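PDB 2E87: OBG-type G domain-containing protein from Pyrococcus horikoshii, which is of unknown cellular function but binds GDP in an Obg-type G domain and is probably a GTP-binding protein of the NOG1 family. Local coordinates for residues 217-225 with 239-247; 43-54 with 125-136. All coordinates share one frame; numbering follows the deposited sequence.

Interaction 1 (217-225 with 239-247); sequences QIIDTPGLL and AILALRYLG
Ile240, on helix 234-241, meets the loop that follows strand 214-220. Its CG2 lies 3.6 Å from Leu224 O, while its CG1 runs past Leu224 CD2 in the opposing direction. Leu225 CD2 is 3.8 Å from the same Ile240 CG2. With CG2 anti to its N and CG1 anti to its carbonyl carbon (chi1 -67°), Ile240 turns both branches toward Leu224 O. One turn further on, Leu243 points toward the strand and loop. Its CD1 is shared: Leu225 CD1 meets it end to end at 3.8 Å, and the methyl CG2 of Thr221 comes equally near. The hydroxyl of Thr221 is turned elsewhere, to a hydrogen bond with Ile172 O on the neighbouring strand 169-173. Leu246 then covers the strand itself, its CD2 meeting Ile219 CD1 tip to tip at 3.8 Å. Behind this surface the loop is folded tightly, since Thr221 O accepts from both Leu224 N (2.8 Å) and Leu225 N (3.0 Å). The sequence Asp220-Thr221-Pro222-Gly223 matches the DxxG element of G domains, so this contact packs the end of helix 234-241 and the helical turns after it against the strand and loop that carry it. Across the interface the meeting groups are almost all aliphatic and buried; the fit therefore rests on shape and exclusion of water, while Thr221 OG1 and O are satisfied by Ile172 O and the loop's own amides.

Interaction 2 (43-54 with 125-136); sequences RLREELRVRTVS and IAELRRQFYGRV
Within the helical bundle of the NOG1-type N-terminal domain, helices 38-67 and 122-142 run side by side, their segments 8° from parallel with axes 9.9 Å apart at closest approach. Glu46 is paired with Arg129 in a salt bridge, and Arg49 NH1 joins more weakly through Glu46 OE1, whose position is less certain. Arg129 NE donates to Glu46 OE2 on the syn side of the carboxylate (2.7 Å, N-H...O 153°), and a weaker bond from NH2 reaches the same oxygen; the carboxylate and guanidinium planes are tilted against each other. The bend of Glu46 at chi2 accompanies a contact of its CG with Ile125 CG2 at 3.7 Å. Apolar groups fill the interface further along. Val53 touches two aromatic rings, its CB at the edge of Phe132 and its CG2 3.7 Å from Tyr133 CE1. Tyr133 also stacks on Phe22 of helix 14-30, which ties a third helix to the pair. The hydroxyl of Tyr133 lies near the aliphatic part of Arg49, its OH 3.5 Å from Arg49 CD. Phe132 is held on both faces, by Val136 CG2 from its own helix and by Val50 CG1, which sits 3.8 Å from the ring centroid in a CH-pi contact only 9° off the ring normal.

The two contacts belong to different parts of an elongated chain: interaction 2 lies in the N-terminal helical bundle and interaction 1 in the Obg-type G domain. Their centres are 55 Å apart and their nearest atoms about 38 Å, so neither touches the other. Only interaction 1 is near the nucleotide. The side chain of Thr221 comes within about 4 Å of that of Lys180, a GDP-binding residue, and about 8 Å of the bound GDP itself. Residues 43-54 with 125-136 lie away from the nucleotide site. Along the chain the two are in series, interaction 2 closing before interaction 1 opens.

Interaction 1 (217-225 with 239-247)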
loop_
_atom_site.group_PDB
_atom_site.type_symbol
_atom_site.label_atom_id
_atom_site.label_comp_id
_atom_site.label_asym_id
_atom_site.label_seq_id
_atom_site.Cartn_x
_atom_site.Cartn_y
_atom_site.Cartn_z
ATOM N N GLN A 217 -12.860 -12.258 -6.237
ATOM C CA GLN A 217 -12.246 -11.173 -6.978
ATOM C C GLN A 217 -11.457 -11.711 -8.196
ATOM O O GLN A 217 -10.758 -12.714 -8.101
ATOM C CB GLN A 217 -11.321 -10.381 -6.051
ATOM C CG GLN A 217 -10.836 -9.082 -6.655
ATOM C CD GLN A 217 -9.997 -8.270 -5.699
ATOM O OE1 GLN A 217 -8.964 -8.733 -5.199
ATOM N NE2 GLN A 217 -10.432 -7.046 -5.435
ATOM N N ILE A 218 -11.582 -11.033 -9.332
ATOM C CA ILE A 218 -10.880 -11.432 -10.550
ATOM C C ILE A 218 -10.055 -10.257 -11.086
ATOM O O ILE A 218 -10.578 -9.158 -11.244
ATOM C CB ILE A 218 -11.862 -11.834 -11.695
ATOM C CG1 ILE A 218 -13.026 -12.690 -11.163
ATOM C CG2 ILE A 218 -11.105 -12.601 -12.764
ATOM C CD1 ILE A 218 -12.615 -14.028 -10.583
ATOM N N ILE A 219 -8.771 -10.485 -11.356
ATOM C CA ILE A 219 -7.920 -9.437 -11.926
ATOM C C ILE A 219 -7.096 -10.008 -13.067
ATOM O O ILE A 219 -6.802 -11.200 -13.096
ATOM C CB ILE A 219 -6.914 -8.837 -10.905
ATOM C CG1 ILE A 219 -5.882 -9.885 -10.505
ATOM C CG2 ILE A 219 -7.638 -8.336 -9.679
ATOM C CD1 ILE A 219 -4.762 -9.333 -9.641
ATOM N N ASP A 220 -6.755 -9.166 -14.035
ATOM C CA ASP A 220 -5.887 -9.627 -15.119
ATOM C C ASP A 220 -4.535 -8.944 -14.917
ATOM O O ASP A 220 -4.409 -8.017 -14.105
ATOM C CB ASP A 220 -6.473 -9.347 -16.513
ATOM C CG ASP A 220 -6.775 -7.892 -16.760
ATOM O OD1 ASP A 220 -6.591 -7.046 -15.856
ATOM O OD2 ASP A 220 -7.212 -7.605 -17.891
ATOM N N THR A 221 -3.522 -9.389 -15.643
ATOM C CA THR A 221 -2.199 -8.847 -15.416
ATOM C C THR A 221 -1.461 -8.227 -16.589
ATOM O O THR A 221 -0.257 -8.435 -16.752
ATOM C CB THR A 221 -1.335 -9.943 -14.810
ATOM O OG1 THR A 221 -1.315 -11.072 -15.691
ATOM C CG2 THR A 221 -1.910 -10.378 -13.468
ATOM N N PRO A 222 -2.155 -7.428 -17.405
ATOM C CA PRO A 222 -1.424 -6.838 -18.535
ATOM C C PRO A 222 -0.217 -6.045 -18.027
ATOM O O PRO A 222 -0.309 -5.314 -17.040
ATOM C CB PRO A 222 -2.470 -5.941 -19.199
ATOM C CG PRO A 222 -3.269 -5.443 -18.002
ATOM C CD PRO A 222 -3.421 -6.710 -17.149
ATOM N N GLY A 223 0.914 -6.206 -18.699
ATOM C CA GLY A 223 2.106 -5.493 -18.297
ATOM C C GLY A 223 2.811 -6.094 -17.102
ATOM O O GLY A 223 3.865 -5.601 -16.707
ATOM N N LEU A 224 2.248 -7.157 -16.534
ATOM C CA LEU A 224 2.835 -7.801 -15.368
ATOM C C LEU A 224 3.171 -9.287 -15.589
ATOM O O LEU A 224 4.318 -9.714 -15.403
ATOM C CB LEU A 224 1.882 -7.647 -14.167
ATOM C CG LEU A 224 1.464 -6.211 -13.758
ATOM C CD1 LEU A 224 0.441 -6.256 -12.619
ATOM C CD2 LEU A 224 2.693 -5.387 -13.320
ATOM N N LEU A 225 2.182 -10.081 -15.985
ATOM C CA LEU A 225 2.425 -11.496 -16.197
ATOM C C LEU A 225 2.206 -11.881 -17.644
ATOM O O LEU A 225 1.779 -12.996 -17.946
ATOM C CB LEU A 225 1.528 -12.328 -15.276
ATOM C CG LEU A 225 1.900 -12.232 -13.794
ATOM C CD1 LEU A 225 0.932 -13.050 -12.974
ATOM C CD2 LEU A 225 3.328 -12.736 -13.581
ATOM N N ALA A 239 7.463 -5.729 -7.793
ATOM C CA ALA A 239 6.089 -5.264 -7.975
ATOM C C ALA A 239 5.199 -6.349 -8.574
ATOM O O ALA A 239 4.016 -6.472 -8.227
ATOM C CB ALA A 239 6.067 -4.039 -8.878
ATOM N N ILE A 240 5.780 -7.118 -9.491
ATOM C CA ILE A 240 5.081 -8.208 -10.166
ATOM C C ILE A 240 4.907 -9.355 -9.195
ATOM O O ILE A 240 3.807 -9.887 -9.039
ATOM C CB ILE A 240 5.895 -8.722 -11.374
ATOM C CG1 ILE A 240 5.953 -7.651 -12.459
ATOM C CG2 ILE A 240 5.298 -10.014 -11.906
ATOM C CD1 ILE A 240 7.047 -7.917 -13.488
ATOM N N LEU A 241 5.992 -9.727 -8.525
ATOM C CA LEU A 241 5.934 -10.839 -7.593
ATOM C C LEU A 241 5.081 -10.575 -6.366
ATOM O O LEU A 241 4.781 -11.499 -5.608
ATOM C CB LEU A 241 7.343 -11.254 -7.168
ATOM C CG LEU A 241 8.252 -11.773 -8.286
ATOM C CD1 LEU A 241 9.557 -12.260 -7.677
ATOM C CD2 LEU A 241 7.573 -12.904 -9.039
ATOM N N ALA A 242 4.693 -9.317 -6.170
ATOM C CA ALA A 242 3.844 -8.956 -5.044
ATOM C C ALA A 242 2.494 -9.680 -5.184
ATOM O O ALA A 242 1.806 -9.922 -4.189
ATOM C CB ALA A 242 3.622 -7.440 -5.005
ATOM N N LEU A 243 2.129 -10.024 -6.420
ATOM C CA LEU A 243 0.863 -10.718 -6.692
ATOM C C LEU A 243 0.756 -12.023 -5.897
ATOM O O LEU A 243 -0.336 -12.542 -5.714
ATOM C CB LEU A 243 0.705 -10.986 -8.203
ATOM C CG LEU A 243 0.670 -9.736 -9.110
ATOM C CD1 LEU A 243 0.564 -10.127 -10.575
ATOM C CD2 LEU A 243 -0.495 -8.848 -8.728
ATOM N N ARG A 244 1.888 -12.531 -5.408
ATOM C CA ARG A 244 1.917 -13.756 -4.603
ATOM C C ARG A 244 1.090 -13.565 -3.338
ATOM O O ARG A 244 0.509 -14.525 -2.811
ATOM C CB ARG A 244 3.339 -14.112 -4.148
ATOM C CG ARG A 244 4.357 -14.391 -5.233
ATOM C CD ARG A 244 5.713 -14.748 -4.606
ATOM N NE ARG A 244 6.767 -14.920 -5.607
ATOM C CZ ARG A 244 8.033 -15.222 -5.327
ATOM N NH1 ARG A 244 8.417 -15.389 -4.068
ATOM N NH2 ARG A 244 8.921 -15.347 -6.308
ATOM N N TYR A 245 1.060 -12.332 -2.844
ATOM C CA TYR A 245 0.331 -12.012 -1.624
ATOM C C TYR A 245 -1.132 -11.615 -1.817
ATOM O O TYR A 245 -1.866 -11.450 -0.844
ATOM C CB TYR A 245 1.077 -10.912 -0.877
ATOM C CG TYR A 245 2.502 -11.295 -0.579
ATOM C CD1 TYR A 245 3.552 -10.473 -0.948
ATOM C CD2 TYR A 245 2.796 -12.487 0.080
ATOM C CE1 TYR A 245 4.871 -10.822 -0.667
ATOM C CE2 TYR A 245 4.100 -12.847 0.369
ATOM C CZ TYR A 245 5.135 -12.010 -0.006
ATOM O OH TYR A 245 6.429 -12.362 0.287
ATOM N N LEU A 246 -1.543 -11.454 -3.068
ATOM C CA LEU A 246 -2.915 -11.091 -3.407
ATOM C C LEU A 246 -3.668 -12.300 -3.981
ATOM O O LEU A 246 -4.741 -12.666 -3.497
ATOM C CB LEU A 246 -2.908 -9.974 -4.437
ATOM C CG LEU A 246 -4.247 -9.492 -4.973
ATOM C CD1 LEU A 246 -5.111 -8.905 -3.866
ATOM C CD2 LEU A 246 -3.954 -8.441 -6.021
ATOM N N GLY A 247 -3.086 -12.918 -5.007
ATOM C CA GLY A 247 -3.709 -14.059 -5.653
ATOM C C GLY A 247 -3.808 -15.342 -4.854
ATOM O O GLY A 247 -2.898 -15.699 -4.119
#

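Interaction 2 (43-54 with 125-136)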
loop_
_atom_site.group_PDB
_atom_site.type_symbol
_atom_site.label_atom_id
_atom_site.label_comp_id
_atom_site.label_asym_id
_atom_site.label_seq_id
_atom_site.Cartn_x
_atom_site.Cartn_y
_atom_site.Cartn_z
ATOM N N ARG A 43 9.182 36.151 33.281
ATOM C CA ARG A 43 9.518 34.753 33.506
ATOM C C ARG A 43 8.348 33.801 33.227
ATOM O O ARG A 43 8.545 32.721 32.672
ATOM C CB ARG A 43 10.036 34.573 34.941
ATOM C CG ARG A 43 10.405 33.139 35.326
ATOM C CD ARG A 43 11.211 33.085 36.628
ATOM N NE ARG A 43 10.457 33.543 37.797
ATOM C CZ ARG A 43 10.968 34.298 38.770
ATOM N NH1 ARG A 43 12.239 34.691 38.724
ATOM N NH2 ARG A 43 10.203 34.676 39.784
ATOM N N LEU A 44 7.134 34.193 33.601
ATOM C CA LEU A 44 5.968 33.345 33.355
ATOM C C LEU A 44 5.563 33.413 31.892
ATOM O O LEU A 44 4.876 32.532 31.390
ATOM C CB LEU A 44 4.772 33.781 34.205
ATOM C CG LEU A 44 4.921 33.787 35.727
ATOM C CD1 LEU A 44 3.611 34.245 36.355
ATOM C CD2 LEU A 44 5.291 32.398 36.216
ATOM N N ARG A 45 5.963 34.476 31.214
ATOM C CA ARG A 45 5.626 34.617 29.809
ATOM C C ARG A 45 6.562 33.740 28.999
ATOM O O ARG A 45 6.130 33.029 28.094
ATOM C CB ARG A 45 5.768 36.078 29.340
ATOM C CG ARG A 45 4.508 36.896 29.477
ATOM C CD ARG A 45 4.469 38.069 28.506
ATOM N NE ARG A 45 3.278 38.889 28.724
ATOM C CZ ARG A 45 3.194 39.852 29.638
ATOM N NH1 ARG A 45 4.237 40.125 30.414
ATOM N NH2 ARG A 45 2.065 40.530 29.789
ATOM N N GLU A 46 7.846 33.814 29.339
ATOM C CA GLU A 46 8.870 33.046 28.662
ATOM C C GLU A 46 8.594 31.559 28.843
ATOM O O GLU A 46 8.784 30.774 27.918
ATOM C CB GLU A 46 10.236 33.439 29.210
ATOM C CG GLU A 46 10.550 34.909 28.974
ATOM C CD GLU A 46 10.786 35.238 27.507
ATOM O OE1 GLU A 46 10.182 34.591 26.637
ATOM O OE2 GLU A 46 11.566 36.166 27.218
ATOM N N GLU A 47 8.129 31.183 30.030
ATOM C CA GLU A 47 7.778 29.792 30.303
ATOM C C GLU A 47 6.604 29.396 29.415
ATOM O O GLU A 47 6.577 28.292 28.861
ATOM C CB GLU A 47 7.365 29.605 31.762
ATOM C CG GLU A 47 8.517 29.485 32.716
ATOM C CD GLU A 47 8.073 29.509 34.166
ATOM O OE1 GLU A 47 7.162 28.729 34.539
ATOM O OE2 GLU A 47 8.647 30.309 34.929
ATOM N N LEU A 48 5.633 30.297 29.283
ATOM C CA LEU A 48 4.469 30.020 28.462
ATOM C C LEU A 48 4.912 29.830 27.021
ATOM O O LEU A 48 4.440 28.929 26.343
ATOM C CB LEU A 48 3.450 31.161 28.547
ATOM C CG LEU A 48 2.237 31.031 27.617
ATOM C CD1 LEU A 48 1.419 29.777 27.942
ATOM C CD2 LEU A 48 1.381 32.263 27.755
ATOM N N ARG A 49 5.821 30.682 26.553
ATOM C CA ARG A 49 6.301 30.570 25.186
ATOM C C ARG A 49 6.975 29.224 24.971
ATOM O O ARG A 49 6.698 28.537 23.984
ATOM C CB ARG A 49 7.300 31.672 24.861
ATOM C CG ARG A 49 6.715 33.050 24.714
ATOM C CD ARG A 49 7.737 33.970 24.048
ATOM N NE ARG A 49 7.201 35.303 23.782
ATOM C CZ ARG A 49 7.053 36.244 24.704
ATOM N NH1 ARG A 49 7.412 36.004 25.956
ATOM N NH2 ARG A 49 6.521 37.415 24.380
ATOM N N VAL A 50 7.858 28.843 25.891
ATOM C CA VAL A 50 8.558 27.571 25.756
ATOM C C VAL A 50 7.591 26.394 25.677
ATOM O O VAL A 50 7.802 25.465 24.903
ATOM C CB VAL A 50 9.542 27.359 26.917
ATOM C CG1 VAL A 50 10.016 25.920 26.943
ATOM C CG2 VAL A 50 10.722 28.287 26.754
ATOM N N ARG A 51 6.515 26.442 26.454
ATOM C CA ARG A 51 5.540 25.359 26.443
ATOM C C ARG A 51 4.683 25.350 25.194
ATOM O O ARG A 51 4.337 24.287 24.687
ATOM C CB ARG A 51 4.614 25.434 27.663
ATOM C CG ARG A 51 5.304 25.277 28.991
ATOM C CD ARG A 51 4.349 24.660 29.995
ATOM N NE ARG A 51 4.860 24.743 31.360
ATOM C CZ ARG A 51 4.803 25.842 32.109
ATOM N NH1 ARG A 51 4.250 26.952 31.624
ATOM N NH2 ARG A 51 5.298 25.829 33.342
ATOM N N THR A 52 4.318 26.535 24.712
ATOM C CA THR A 52 3.481 26.633 23.530
ATOM C C THR A 52 4.247 26.150 22.296
ATOM O O THR A 52 3.703 25.426 21.464
ATOM C CB THR A 52 2.978 28.088 23.326
ATOM O OG1 THR A 52 2.387 28.561 24.541
ATOM C CG2 THR A 52 1.921 28.146 22.220
ATOM N N VAL A 53 5.512 26.537 22.169
ATOM C CA VAL A 53 6.293 26.085 21.022
ATOM C C VAL A 53 6.408 24.583 21.099
ATOM O O VAL A 53 6.214 23.890 20.116
ATOM C CB VAL A 53 7.714 26.665 21.007
ATOM C CG1 VAL A 53 8.580 25.922 19.960
ATOM C CG2 VAL A 53 7.648 28.146 20.686
ATOM N N SER A 54 6.712 24.082 22.282
ATOM C CA SER A 54 6.855 22.646 22.459
ATOM C C SER A 54 5.589 21.880 22.094
ATOM O O SER A 54 5.651 20.870 21.394
ATOM C CB SER A 54 7.249 22.326 23.898
ATOM O OG SER A 54 7.476 20.939 24.049
ATOM N N ILE A 125 16.912 34.817 31.824
ATOM C CA ILE A 125 15.571 34.360 31.507
ATOM C C ILE A 125 15.331 34.509 30.010
ATOM O O ILE A 125 14.871 33.584 29.342
ATOM C CB ILE A 125 14.536 35.175 32.283
ATOM C CG1 ILE A 125 14.517 34.675 33.729
ATOM C CG2 ILE A 125 13.169 35.102 31.600
ATOM C CD1 ILE A 125 13.720 35.540 34.687
ATOM N N ALA A 126 15.668 35.676 29.486
ATOM C CA ALA A 126 15.491 35.947 28.075
ATOM C C ALA A 126 16.364 35.032 27.230
ATOM O O ALA A 126 15.872 34.369 26.315
ATOM C CB ALA A 126 15.826 37.401 27.782
ATOM N N GLU A 127 17.657 35.001 27.539
ATOM C CA GLU A 127 18.609 34.180 26.796
ATOM C C GLU A 127 18.203 32.714 26.731
ATOM O O GLU A 127 18.426 32.044 25.716
ATOM C CB GLU A 127 20.015 34.317 27.403
ATOM C CG GLU A 127 20.662 35.686 27.138
ATOM C CD GLU A 127 21.920 35.952 27.973
ATOM O OE1 GLU A 127 22.734 36.810 27.560
ATOM O OE2 GLU A 127 22.091 35.321 29.045
ATOM N N LEU A 128 17.603 32.219 27.806
ATOM C CA LEU A 128 17.162 30.839 27.849
ATOM C C LEU A 128 16.005 30.577 26.872
ATOM O O LEU A 128 16.000 29.550 26.196
ATOM C CB LEU A 128 16.789 30.443 29.287
ATOM C CG LEU A 128 17.947 30.329 30.303
ATOM C CD1 LEU A 128 17.409 30.172 31.727
ATOM C CD2 LEU A 128 18.827 29.149 29.946
ATOM N N ARG A 129 15.029 31.479 26.780
ATOM C CA ARG A 129 13.940 31.257 25.820
ATOM C C ARG A 129 14.551 31.277 24.415
ATOM O O ARG A 129 14.213 30.462 23.551
ATOM C CB ARG A 129 12.872 32.363 25.862
ATOM C CG ARG A 129 12.293 32.614 24.452
ATOM C CD ARG A 129 11.349 33.787 24.311
ATOM N NE ARG A 129 11.909 35.051 24.779
ATOM C CZ ARG A 129 12.923 35.698 24.214
ATOM N NH1 ARG A 129 13.526 35.219 23.128
ATOM N NH2 ARG A 129 13.337 36.836 24.757
ATOM N N ARG A 130 15.431 32.248 24.194
ATOM C CA ARG A 130 16.075 32.404 22.910
ATOM C C ARG A 130 16.834 31.129 22.532
ATOM O O ARG A 130 16.796 30.695 21.379
ATOM C CB ARG A 130 17.009 33.605 22.951
ATOM C CG ARG A 130 17.324 34.189 21.589
ATOM C CD ARG A 130 18.261 35.384 21.726
ATOM N NE ARG A 130 17.669 36.450 22.534
ATOM C CZ ARG A 130 18.292 37.081 23.529
ATOM N NH1 ARG A 130 19.538 36.758 23.857
ATOM N NH2 ARG A 130 17.662 38.031 24.206
ATOM N N GLN A 131 17.497 30.513 23.505
ATOM C CA GLN A 131 18.237 29.288 23.231
ATOM C C GLN A 131 17.308 28.151 22.850
ATOM O O GLN A 131 17.595 27.399 21.926
ATOM C CB GLN A 131 19.060 28.851 24.443
ATOM C CG GLN A 131 20.261 29.716 24.747
ATOM C CD GLN A 131 21.135 29.093 25.815
ATOM O OE1 GLN A 131 21.661 27.989 25.630
ATOM N NE2 GLN A 131 21.287 29.787 26.945
ATOM N N PHE A 132 16.207 28.022 23.582
ATOM C CA PHE A 132 15.237 26.964 23.324
ATOM C C PHE A 132 14.712 27.103 21.888
ATOM O O PHE A 132 14.736 26.141 21.118
ATOM C CB PHE A 132 14.094 27.037 24.343
ATOM C CG PHE A 132 13.005 26.050 24.098
ATOM C CD1 PHE A 132 13.173 24.709 24.434
ATOM C CD2 PHE A 132 11.811 26.452 23.499
ATOM C CE1 PHE A 132 12.160 23.772 24.176
ATOM C CE2 PHE A 132 10.799 25.538 23.238
ATOM C CZ PHE A 132 10.970 24.183 23.578
ATOM N N TYR A 133 14.255 28.304 21.528
ATOM C CA TYR A 133 13.773 28.554 20.177
ATOM C C TYR A 133 14.856 28.088 19.197
ATOM O O TYR A 133 14.586 27.329 18.269
ATOM C CB TYR A 133 13.510 30.046 19.972
ATOM C CG TYR A 133 12.115 30.511 20.336
ATOM C CD1 TYR A 133 11.506 30.089 21.510
ATOM C CD2 TYR A 133 11.414 31.397 19.507
ATOM C CE1 TYR A 133 10.236 30.524 21.858
ATOM C CE2 TYR A 133 10.131 31.849 19.847
ATOM C CZ TYR A 133 9.552 31.400 21.023
ATOM O OH TYR A 133 8.288 31.778 21.361
ATOM N N GLY A 134 16.086 28.537 19.432
ATOM C CA GLY A 134 17.192 28.161 18.573
ATOM C C GLY A 134 17.314 26.656 18.410
ATOM O O GLY A 134 17.463 26.154 17.294
ATOM N N ARG A 135 17.233 25.930 19.519
ATOM C CA ARG A 135 17.345 24.478 19.477
ATOM C C ARG A 135 16.146 23.783 18.844
ATOM O O ARG A 135 16.312 22.753 18.194
ATOM C CB ARG A 135 17.583 23.903 20.876
ATOM C CG ARG A 135 18.944 24.256 21.455
ATOM C CD ARG A 135 19.213 23.457 22.707
ATOM N NE ARG A 135 20.285 24.021 23.524
ATOM C CZ ARG A 135 21.535 24.196 23.107
ATOM N NH1 ARG A 135 21.876 23.852 21.869
ATOM N NH2 ARG A 135 22.446 24.703 23.930
ATOM N N VAL A 136 14.943 24.325 19.030
ATOM C CA VAL A 136 13.777 23.701 18.434
ATOM C C VAL A 136 13.882 23.832 16.927
ATOM O O VAL A 136 13.680 22.862 16.196
ATOM C CB VAL A 136 12.452 24.355 18.911
ATOM C CG1 VAL A 136 11.288 23.757 18.151
ATOM C CG2 VAL A 136 12.257 24.119 20.396
#